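PDB 6BG8: Ice-binding protein 1 from Shewanella frigidimarina, which adsorbs the bacterium onto ice, inhibits ice-crystal growth and lowers the freezing point of a solution below its melting point, this chain being its C-terminal ice-binding domain. Local coordinates for residues 192-197 / 209-214; 23-28 / 228-233; 160-165 / 182-187. One frame throughout, in Å; residues are numbered along the deposited sequence.

Contact 1. Residues 192-197 / 209-214. With PO4 (phosphate ion), chain H.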
loop_
_atom_site.group_PDB
_atom_site.type_symbol
_atom_site.label_atom_id
_atom_site.label_comp_id
_atom_site.label_asym_id
_atom_site.label_seq_id
_atom_site.Cartn_x
_atom_site.Cartn_y
_atom_site.Cartn_z
ATOM N N ILE A 192 -9.401 5.150 1.930
ATOM C CA ILE A 192 -8.828 6.406 1.460
ATOM C C ILE A 192 -9.931 7.233 0.806
ATOM O O ILE A 192 -10.622 6.743 -0.092
ATOM C CB ILE A 192 -7.659 6.127 0.500
ATOM C CG1 ILE A 192 -6.535 5.437 1.289
ATOM C CG2 ILE A 192 -7.159 7.405 -0.153
ATOM C CD1 ILE A 192 -5.428 4.834 0.435
ATOM N N GLY A 193 -10.106 8.480 1.267
ATOM C CA GLY A 193 -11.302 9.235 0.926
ATOM C C GLY A 193 -11.310 9.768 -0.497
ATOM O O GLY A 193 -10.275 9.923 -1.140
ATOM N N THR A 194 -12.526 10.046 -0.989
ATOM C CA THR A 194 -12.706 10.530 -2.354
ATOM C C THR A 194 -11.831 11.746 -2.622
ATOM O O THR A 194 -11.733 12.655 -1.796
ATOM C CB THR A 194 -14.167 10.907 -2.631
ATOM O OG1 THR A 194 -14.554 12.003 -1.792
ATOM C CG2 THR A 194 -15.111 9.727 -2.409
ATOM N N ASN A 195 -11.182 11.741 -3.787
ATOM C CA ASN A 195 -10.470 12.904 -4.305
ATOM C C ASN A 195 -9.406 13.429 -3.349
ATOM O O ASN A 195 -9.086 14.620 -3.369
ATOM C CB ASN A 195 -11.458 14.017 -4.663
ATOM C CG ASN A 195 -12.486 13.552 -5.649
ATOM O OD1 ASN A 195 -12.150 13.120 -6.751
ATOM N ND2 ASN A 195 -13.742 13.603 -5.253
ATOM N N THR A 196 -8.843 12.560 -2.515
ATOM C CA THR A 196 -7.727 12.949 -1.661
ATOM C C THR A 196 -6.396 12.583 -2.308
ATOM O O THR A 196 -6.325 11.809 -3.265
ATOM C CB THR A 196 -7.814 12.289 -0.274
ATOM O OG1 THR A 196 -7.747 10.862 -0.407
ATOM C CG2 THR A 196 -9.092 12.684 0.456
ATOM N N ASN A 197 -5.330 13.158 -1.758
ATOM C CA ASN A 197 -3.956 12.833 -2.128
ATOM C C ASN A 197 -3.334 12.082 -0.961
ATOM O O ASN A 197 -3.196 12.647 0.129
ATOM C CB ASN A 197 -3.138 14.089 -2.432
ATOM C CG ASN A 197 -3.682 14.878 -3.607
ATOM O OD1 ASN A 197 -4.071 14.310 -4.625
ATOM N ND2 ASN A 197 -3.684 16.203 -3.478
ATOM N N ASN A 209 -9.733 0.044 0.719
ATOM C CA ASN A 209 -10.777 0.589 -0.146
ATOM C C ASN A 209 -10.391 2.019 -0.488
ATOM O O ASN A 209 -10.432 2.897 0.379
ATOM C CB ASN A 209 -12.148 0.542 0.532
ATOM C CG ASN A 209 -12.491 -0.843 1.093
ATOM O OD1 ASN A 209 -13.066 -0.954 2.180
ATOM N ND2 ASN A 209 -12.155 -1.894 0.352
ATOM N N VAL A 210 -10.017 2.256 -1.745
ATOM C CA VAL A 210 -9.664 3.591 -2.221
ATOM C C VAL A 210 -10.892 4.178 -2.903
ATOM O O VAL A 210 -11.421 3.593 -3.855
ATOM C CB VAL A 210 -8.462 3.550 -3.179
ATOM C CG1 VAL A 210 -7.921 4.964 -3.411
ATOM C CG2 VAL A 210 -7.375 2.613 -2.631
ATOM N N ARG A 211 -11.354 5.323 -2.413
ATOM C CA ARG A 211 -12.639 5.847 -2.846
ATOM C C ARG A 211 -12.456 6.784 -4.040
ATOM O O ARG A 211 -11.340 7.169 -4.396
ATOM C CB ARG A 211 -13.349 6.520 -1.664
ATOM C CG ARG A 211 -13.786 5.477 -0.622
ATOM C CD ARG A 211 -14.160 6.054 0.717
ATOM N NE ARG A 211 -15.267 7.004 0.658
ATOM C CZ ARG A 211 -16.549 6.659 0.608
ATOM N NH1 ARG A 211 -16.899 5.376 0.580
ATOM N NH2 ARG A 211 -17.481 7.598 0.570
ATOM N N THR A 212 -13.582 7.113 -4.677
ATOM C CA THR A 212 -13.649 7.776 -5.976
ATOM C C THR A 212 -12.610 8.882 -6.141
ATOM O O THR A 212 -12.625 9.872 -5.414
ATOM C CB THR A 212 -15.056 8.360 -6.151
ATOM O OG1 THR A 212 -16.028 7.423 -5.662
ATOM C CG2 THR A 212 -15.333 8.638 -7.609
ATOM N N GLY A 213 -11.717 8.727 -7.121
ATOM C CA GLY A 213 -10.861 9.818 -7.544
ATOM C C GLY A 213 -9.630 10.081 -6.701
ATOM O O GLY A 213 -8.843 10.966 -7.058
ATOM N N ALA A 214 -9.420 9.347 -5.613
ATOM C CA ALA A 214 -8.224 9.566 -4.808
ATOM C C ALA A 214 -6.960 9.245 -5.603
ATOM O O ALA A 214 -6.960 8.399 -6.506
ATOM C CB ALA A 214 -8.270 8.719 -3.533
HETATM P P PO4 H . -15.419 10.783 1.553
HETATM O O1 PO4 H . -15.261 11.147 3.009
HETATM O O2 PO4 H . -16.851 10.373 1.282
HETATM O O3 PO4 H . -14.541 9.594 1.203
HETATM O O4 PO4 H . -15.053 11.990 0.718
HETATM O O HOH W 1 -9.701 14.202 -7.763
#
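Ile192 and Val210 form a parallel beta bridge between successive coils of the beta-solenoid that characterises the DUF3494 ice-binding fold. Just beyond it both chains bend in type II turns, Gly193 to Thr196 and Arg211 to Ala214, so the two corners stack. Ile192, with the most surface buried here, is bonded through both its backbone N and its backbone O: the N donates to Asn209 O at 2.9 Å (N-H...O 163°), and the O receives Arg211 N at 2.8 Å. Its side chain runs alongside that of Val210, while Ile192 CG2, set anti to the backbone N, meets Ala214 CB at 3.8 Å. Ala214 fits between the turn carbonyls of the other coil, its CB 3.3 Å from Gly193 O. Gly193 O also accepts Thr196 OG1 at 2.8 Å, a side-chain bond across the turn that supplements a weak backbone one from Thr196 N.

Thr194 covers the outer part of the corner. Thr194 CA makes a bent CA-H...O contact with Thr212 O, which also accepts Asn195 N, so the first turn rests on the start of the Thr212–Asn215 motif, assigned to ice binding by similarity. Thr194 CG2 lies against Arg211 CB, with the two side chains crossing at a slant. Thr194 OG1, placed between the backbone N and the carbonyl carbon (chi1 64°), faces a phosphate ion, probably from the crystallisation liquor, and bonds to its O4 at 2.6 Å. Arg211 bends at chi3 (60°) and presents the edge of its guanidinium: NE donates to phosphate O3 at 2.7 Å and NH2 to O2 at 2.9 Å. Ala166 N adds a further donor to the ion, and phosphate O3 also takes the backbone N of Thr194.

Contact 2. Residues 23-28 / 228-233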
loop_
_atom_site.group_PDB
_atom_site.type_symbol
_atom_site.label_atom_id
_atom_site.label_comp_id
_atom_site.label_asym_id
_atom_site.label_seq_id
_atom_site.Cartn_x
_atom_site.Cartn_y
_atom_site.Cartn_z
ATOM N N THR A 23 -9.833 -5.088 -7.397
ATOM C CA THR A 23 -10.917 -4.651 -8.264
ATOM C C THR A 23 -10.832 -3.153 -8.500
ATOM O O THR A 23 -10.268 -2.405 -7.696
ATOM C CB THR A 23 -12.297 -4.987 -7.681
ATOM O OG1 THR A 23 -12.607 -4.094 -6.607
ATOM C CG2 THR A 23 -12.355 -6.435 -7.192
ATOM N N THR A 24 -11.424 -2.725 -9.620
ATOM C CA THR A 24 -11.505 -1.309 -9.944
ATOM C C THR A 24 -12.789 -1.031 -10.711
ATOM O O THR A 24 -13.288 -1.872 -11.470
ATOM C CB THR A 24 -10.311 -0.809 -10.774
ATOM O OG1 THR A 24 -10.409 0.611 -10.943
ATOM C CG2 THR A 24 -10.304 -1.443 -12.165
ATOM N N THR A 25 -13.323 0.158 -10.482
ATOM C CA THR A 25 -14.257 0.750 -11.414
ATOM C C THR A 25 -13.478 1.346 -12.585
ATOM O O THR A 25 -12.245 1.343 -12.608
ATOM C CB THR A 25 -15.083 1.825 -10.721
ATOM O OG1 THR A 25 -14.210 2.900 -10.381
ATOM C CG2 THR A 25 -15.710 1.289 -9.445
ATOM N N SER A 26 -14.202 1.837 -13.585
ATOM C CA SER A 26 -13.512 2.422 -14.722
ATOM C C SER A 26 -12.808 3.712 -14.294
ATOM O O SER A 26 -13.150 4.329 -13.284
ATOM C CB SER A 26 -14.495 2.691 -15.863
ATOM O OG SER A 26 -15.423 3.682 -15.481
ATOM N N GLY A 27 -11.793 4.099 -15.059
ATOM C CA GLY A 27 -11.137 5.374 -14.855
ATOM C C GLY A 27 -9.889 5.358 -14.001
ATOM O O GLY A 27 -9.397 6.440 -13.638
ATOM N N SER A 28 -9.363 4.186 -13.669
ATOM C CA SER A 28 -8.163 4.065 -12.855
ATOM C C SER A 28 -6.920 4.041 -13.740
ATOM O O SER A 28 -6.969 3.672 -14.919
ATOM C CB SER A 28 -8.204 2.793 -11.989
ATOM O OG SER A 28 -9.142 2.895 -10.934
ATOM N N THR A 228 -9.595 -2.554 -3.307
ATOM C CA THR A 228 -10.580 -2.048 -4.258
ATOM C C THR A 228 -10.258 -0.607 -4.615
ATOM O O THR A 228 -9.907 0.193 -3.744
ATOM C CB THR A 228 -12.022 -2.148 -3.718
ATOM O OG1 THR A 228 -12.232 -1.193 -2.666
ATOM C CG2 THR A 228 -12.298 -3.549 -3.214
ATOM N N LEU A 229 -10.358 -0.302 -5.907
ATOM C CA LEU A 229 -10.175 1.030 -6.461
ATOM C C LEU A 229 -11.476 1.545 -7.055
ATOM O O LEU A 229 -12.293 0.779 -7.568
ATOM C CB LEU A 229 -9.122 1.045 -7.569
ATOM C CG LEU A 229 -7.730 0.506 -7.285
ATOM C CD1 LEU A 229 -6.854 0.834 -8.484
ATOM C CD2 LEU A 229 -7.191 1.144 -6.003
ATOM N N ASP A 230 -11.636 2.859 -7.006
ATOM C CA ASP A 230 -12.729 3.563 -7.669
ATOM C C ASP A 230 -12.087 4.750 -8.394
ATOM O O ASP A 230 -11.887 5.815 -7.803
ATOM C CB ASP A 230 -13.793 3.983 -6.658
ATOM C CG ASP A 230 -15.003 4.638 -7.307
ATOM O OD1 ASP A 230 -15.024 4.802 -8.552
ATOM O OD2 ASP A 230 -15.939 4.986 -6.558
ATOM N N ALA A 231 -11.735 4.546 -9.665
ATOM C CA ALA A 231 -11.207 5.609 -10.525
ATOM C C ALA A 231 -10.029 6.340 -9.876
ATOM O O ALA A 231 -10.050 7.555 -9.674
ATOM C CB ALA A 231 -12.317 6.604 -10.892
ATOM N N ASN A 232 -8.978 5.581 -9.562
ATOM C CA ASN A 232 -7.843 6.123 -8.832
ATOM C C ASN A 232 -6.593 6.151 -9.693
ATOM O O ASN A 232 -6.364 5.266 -10.515
ATOM C CB ASN A 232 -7.543 5.300 -7.582
ATOM C CG ASN A 232 -8.738 5.159 -6.688
ATOM O OD1 ASN A 232 -9.197 4.049 -6.418
ATOM N ND2 ASN A 232 -9.269 6.289 -6.235
ATOM N N ALA A 233 -5.774 7.166 -9.466
ATOM C CA ALA A 233 -4.410 7.186 -9.970
ATOM C C ALA A 233 -3.496 6.649 -8.879
ATOM O O ALA A 233 -3.372 7.259 -7.814
ATOM C CB ALA A 233 -3.994 8.598 -10.374
HETATM O O HOH W 2 -13.592 -1.682 -7.130
#
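Thr23 and Thr228 pair in a parallel beta bridge, their side chains side by side and pointing the same way; Thr228 OG1 accepts a bond from Asn209 ND2. The backbone is tied by Leu229 N donating to Thr23 O at 2.8 Å (N-H...O 157°) and by the longer bond from Thr25 N to Leu229 O, 3.2 Å. Leu229 O has a second donor, a water at 2.8 Å that also bonds to Thr23 OG1, so this acceptor is shared between backbone and solvent.

Further along the chains, side chains provide most of the polar matching. Thr25 OG1 donates to Asp230 OD1 at 2.8 Å, approaching on the anti side and 35° out of the carboxylate plane. Asp230 can meet it because its CG lies anti to the backbone N (chi1 -176°), which brings OD1 back to within bonding distance of the threonine hydroxyl; OD2 is bound by Thr212 OG1. Ser28 OG accepts Asn232 N at 3.0 Å and donates to Thr24 OG1 at 2.6 Å. Thr24 OG1 in turn donates to Thr25 O at 2.6 Å, in the carbonyl plane on a lone pair, so a chain of two hydroxyls links the backbone N-H of Asn232 to the carbonyl of Thr25 in the neighbouring segment. Asn232 is held at both ends of its amide: OD1 accepts Asp230 N at 2.8 Å, and ND2 bonds to Arg211 O and Ala214 O.

The contact thus occupies a corner of the solenoid, where strand 226-229 lies between 21-24 and 208-210. On the far side of 21-24 comes 45-46, bonded through Thr24 and Ala46, while Leu229 and Asn232 pack on Val210 of 208-210.

Contact 3. Residues 160-165 / 182-187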
loop_
_atom_site.group_PDB
_atom_site.type_symbol
_atom_site.label_atom_id
_atom_site.label_comp_id
_atom_site.label_asym_id
_atom_site.label_seq_id
_atom_site.Cartn_x
_atom_site.Cartn_y
_atom_site.Cartn_z
ATOM N N GLY A 160 -7.065 -0.479 14.964
ATOM C CA GLY A 160 -8.354 -0.523 14.306
ATOM C C GLY A 160 -8.247 -0.217 12.825
ATOM O O GLY A 160 -7.354 -0.723 12.132
ATOM N N ASN A 161 -9.158 0.613 12.331
ATOM C CA ASN A 161 -9.163 1.050 10.945
ATOM C C ASN A 161 -8.407 2.368 10.780
ATOM O O ASN A 161 -8.117 3.074 11.747
ATOM C CB ASN A 161 -10.599 1.232 10.447
ATOM C CG ASN A 161 -11.454 -0.002 10.639
ATOM O OD1 ASN A 161 -11.012 -1.129 10.414
ATOM N ND2 ASN A 161 -12.707 0.210 11.045
ATOM N N LEU A 162 -8.106 2.705 9.521
ATOM C CA LEU A 162 -7.620 4.023 9.122
ATOM C C LEU A 162 -8.520 4.526 8.006
ATOM O O LEU A 162 -8.694 3.833 7.000
ATOM C CB LEU A 162 -6.164 3.987 8.630
ATOM C CG LEU A 162 -5.655 5.253 7.905
ATOM C CD1 LEU A 162 -5.654 6.470 8.827
ATOM C CD2 LEU A 162 -4.287 5.068 7.280
ATOM N N THR A 163 -9.087 5.721 8.182
ATOM C CA THR A 163 -10.015 6.294 7.211
ATOM C C THR A 163 -9.692 7.764 6.983
ATOM O O THR A 163 -9.742 8.559 7.921
ATOM C CB THR A 163 -11.464 6.158 7.688
ATOM O OG1 THR A 163 -11.746 4.791 7.993
ATOM C CG2 THR A 163 -12.433 6.640 6.606
ATOM N N SER A 164 -9.387 8.136 5.743
ATOM C CA SER A 164 -9.298 9.544 5.390
ATOM C C SER A 164 -10.569 9.937 4.650
ATOM O O SER A 164 -11.236 9.095 4.045
ATOM C CB SER A 164 -8.058 9.851 4.544
ATOM O OG SER A 164 -8.074 9.161 3.307
ATOM N N GLY A 165 -10.930 11.210 4.749
ATOM C CA GLY A 165 -12.145 11.654 4.099
ATOM C C GLY A 165 -12.367 13.138 4.266
ATOM O O GLY A 165 -11.476 13.886 4.686
ATOM N N ILE A 182 7.172 6.140 4.074
ATOM C CA ILE A 182 6.007 6.225 4.947
ATOM C C ILE A 182 5.289 4.885 4.929
ATOM O O ILE A 182 5.104 4.290 3.861
ATOM C CB ILE A 182 5.061 7.354 4.497
ATOM C CG1 ILE A 182 5.818 8.682 4.469
ATOM C CG2 ILE A 182 3.850 7.427 5.416
ATOM C CD1 ILE A 182 5.135 9.705 3.587
ATOM N N TYR A 183 4.858 4.428 6.102
ATOM C CA TYR A 183 4.263 3.102 6.260
ATOM C C TYR A 183 3.018 3.192 7.122
ATOM O O TYR A 183 3.040 3.814 8.188
ATOM C CB TYR A 183 5.267 2.129 6.887
ATOM C CG TYR A 183 6.497 1.943 6.040
ATOM C CD1 TYR A 183 7.583 2.798 6.166
ATOM C CD2 TYR A 183 6.569 0.922 5.100
ATOM C CE1 TYR A 183 8.707 2.643 5.379
ATOM C CE2 TYR A 183 7.685 0.754 4.317
ATOM C CZ TYR A 183 8.752 1.619 4.457
ATOM O OH TYR A 183 9.871 1.457 3.670
ATOM N N TRP A 184 1.937 2.578 6.654
ATOM C CA TRP A 184 0.666 2.543 7.357
ATOM C C TRP A 184 0.308 1.088 7.602
ATOM O O TRP A 184 0.216 0.307 6.653
ATOM C CB TRP A 184 -0.444 3.210 6.539
ATOM C CG TRP A 184 -0.163 4.620 6.133
ATOM C CD1 TRP A 184 0.429 5.045 4.975
ATOM C CD2 TRP A 184 -0.464 5.799 6.887
ATOM N NE1 TRP A 184 0.516 6.419 4.967
ATOM C CE2 TRP A 184 -0.026 6.903 6.131
ATOM C CE3 TRP A 184 -1.068 6.026 8.127
ATOM C CZ2 TRP A 184 -0.163 8.212 6.580
ATOM C CZ3 TRP A 184 -1.205 7.336 8.573
ATOM C CH2 TRP A 184 -0.751 8.408 7.802
ATOM N N ARG A 185 0.072 0.730 8.858
ATOM C CA ARG A 185 -0.265 -0.646 9.227
ATOM C C ARG A 185 -1.575 -0.614 9.993
ATOM O O ARG A 185 -1.642 -0.012 11.066
ATOM C CB ARG A 185 0.838 -1.268 10.089
ATOM C CG ARG A 185 0.756 -2.785 10.315
ATOM C CD ARG A 185 -0.346 -3.208 11.303
ATOM N NE ARG A 185 -0.220 -2.624 12.640
ATOM C CZ ARG A 185 -0.838 -3.103 13.718
ATOM N NH1 ARG A 185 -1.621 -4.180 13.619
ATOM N NH2 ARG A 185 -0.683 -2.510 14.896
ATOM N N THR A 186 -2.605 -1.278 9.476
ATOM C CA THR A 186 -3.873 -1.363 10.193
ATOM C C THR A 186 -4.207 -2.819 10.470
ATOM O O THR A 186 -4.100 -3.666 9.575
ATOM C CB THR A 186 -5.022 -0.696 9.417
ATOM O OG1 THR A 186 -5.188 -1.325 8.144
ATOM C CG2 THR A 186 -4.745 0.795 9.219
ATOM N N ALA A 187 -4.612 -3.110 11.710
ATOM C CA ALA A 187 -5.186 -4.419 12.003
ATOM C C ALA A 187 -6.582 -4.555 11.416
ATOM O O ALA A 187 -7.049 -5.678 11.191
ATOM C CB ALA A 187 -5.230 -4.664 13.516
#
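Thr186 OG1 is held by two groups, Gly188 O and the hydroxyl of Thr190, which fixes the rotation of a side chain whose methyl packs against Leu162. CG2 of Thr186 comes within 3.5 Å of Leu162 CB, and Thr186 CB lies 3.6 Å from Gly160 O. No hydrogen bond joins the two segments; the side chains meet through carbon atoms. Leu162 CG is anti to the backbone N (chi1 167°), which carries the branch forward until CD2 is 3.5 Å from Trp184 CE3. The methyl approaches the indole obliquely. Trp184 has further partners: Phe156 stacks on it, Phe198 meets it at about 50°, and its NE1 bonds to Ser199 O. Strand 162-164 belongs to one wall, beside 190-192, whereas strand 182-186 belongs to another, beside 154-158; Arg185 and Tyr183 of the latter pack on helix 84-103. Leu162, Trp184 and Thr186 therefore meet in the interior between two walls of the coil, the arrangement expected of the beta-solenoid with a flanking long helix in DUF3494 ice-binding domains.

In the fold
Contacts 1 and 2 join neighbouring strands of one sheet, with centres 10 Å apart, and touch directly. Val210 N lies 2.9 Å from Thr228 O, a probable backbone bond between strands 208-210 and 226-229, and Thr212 OG1 lies 2.6 Å from Asp230 OD2, so the threonine assigned to ice binding by similarity is tied to contact 2. Contact 3 precedes contact 1 in sequence, 13 Å from it between centres; Gly193 N is 3.0 Å from Ser164 OG, probably a hydrogen bond. The phosphate bound at contact 1 also takes Ala166 N, just beyond segment 160-165. Contacts 2 and 3 do not meet: their nearest atoms are about 10 Å apart, though the same sheet reaches both.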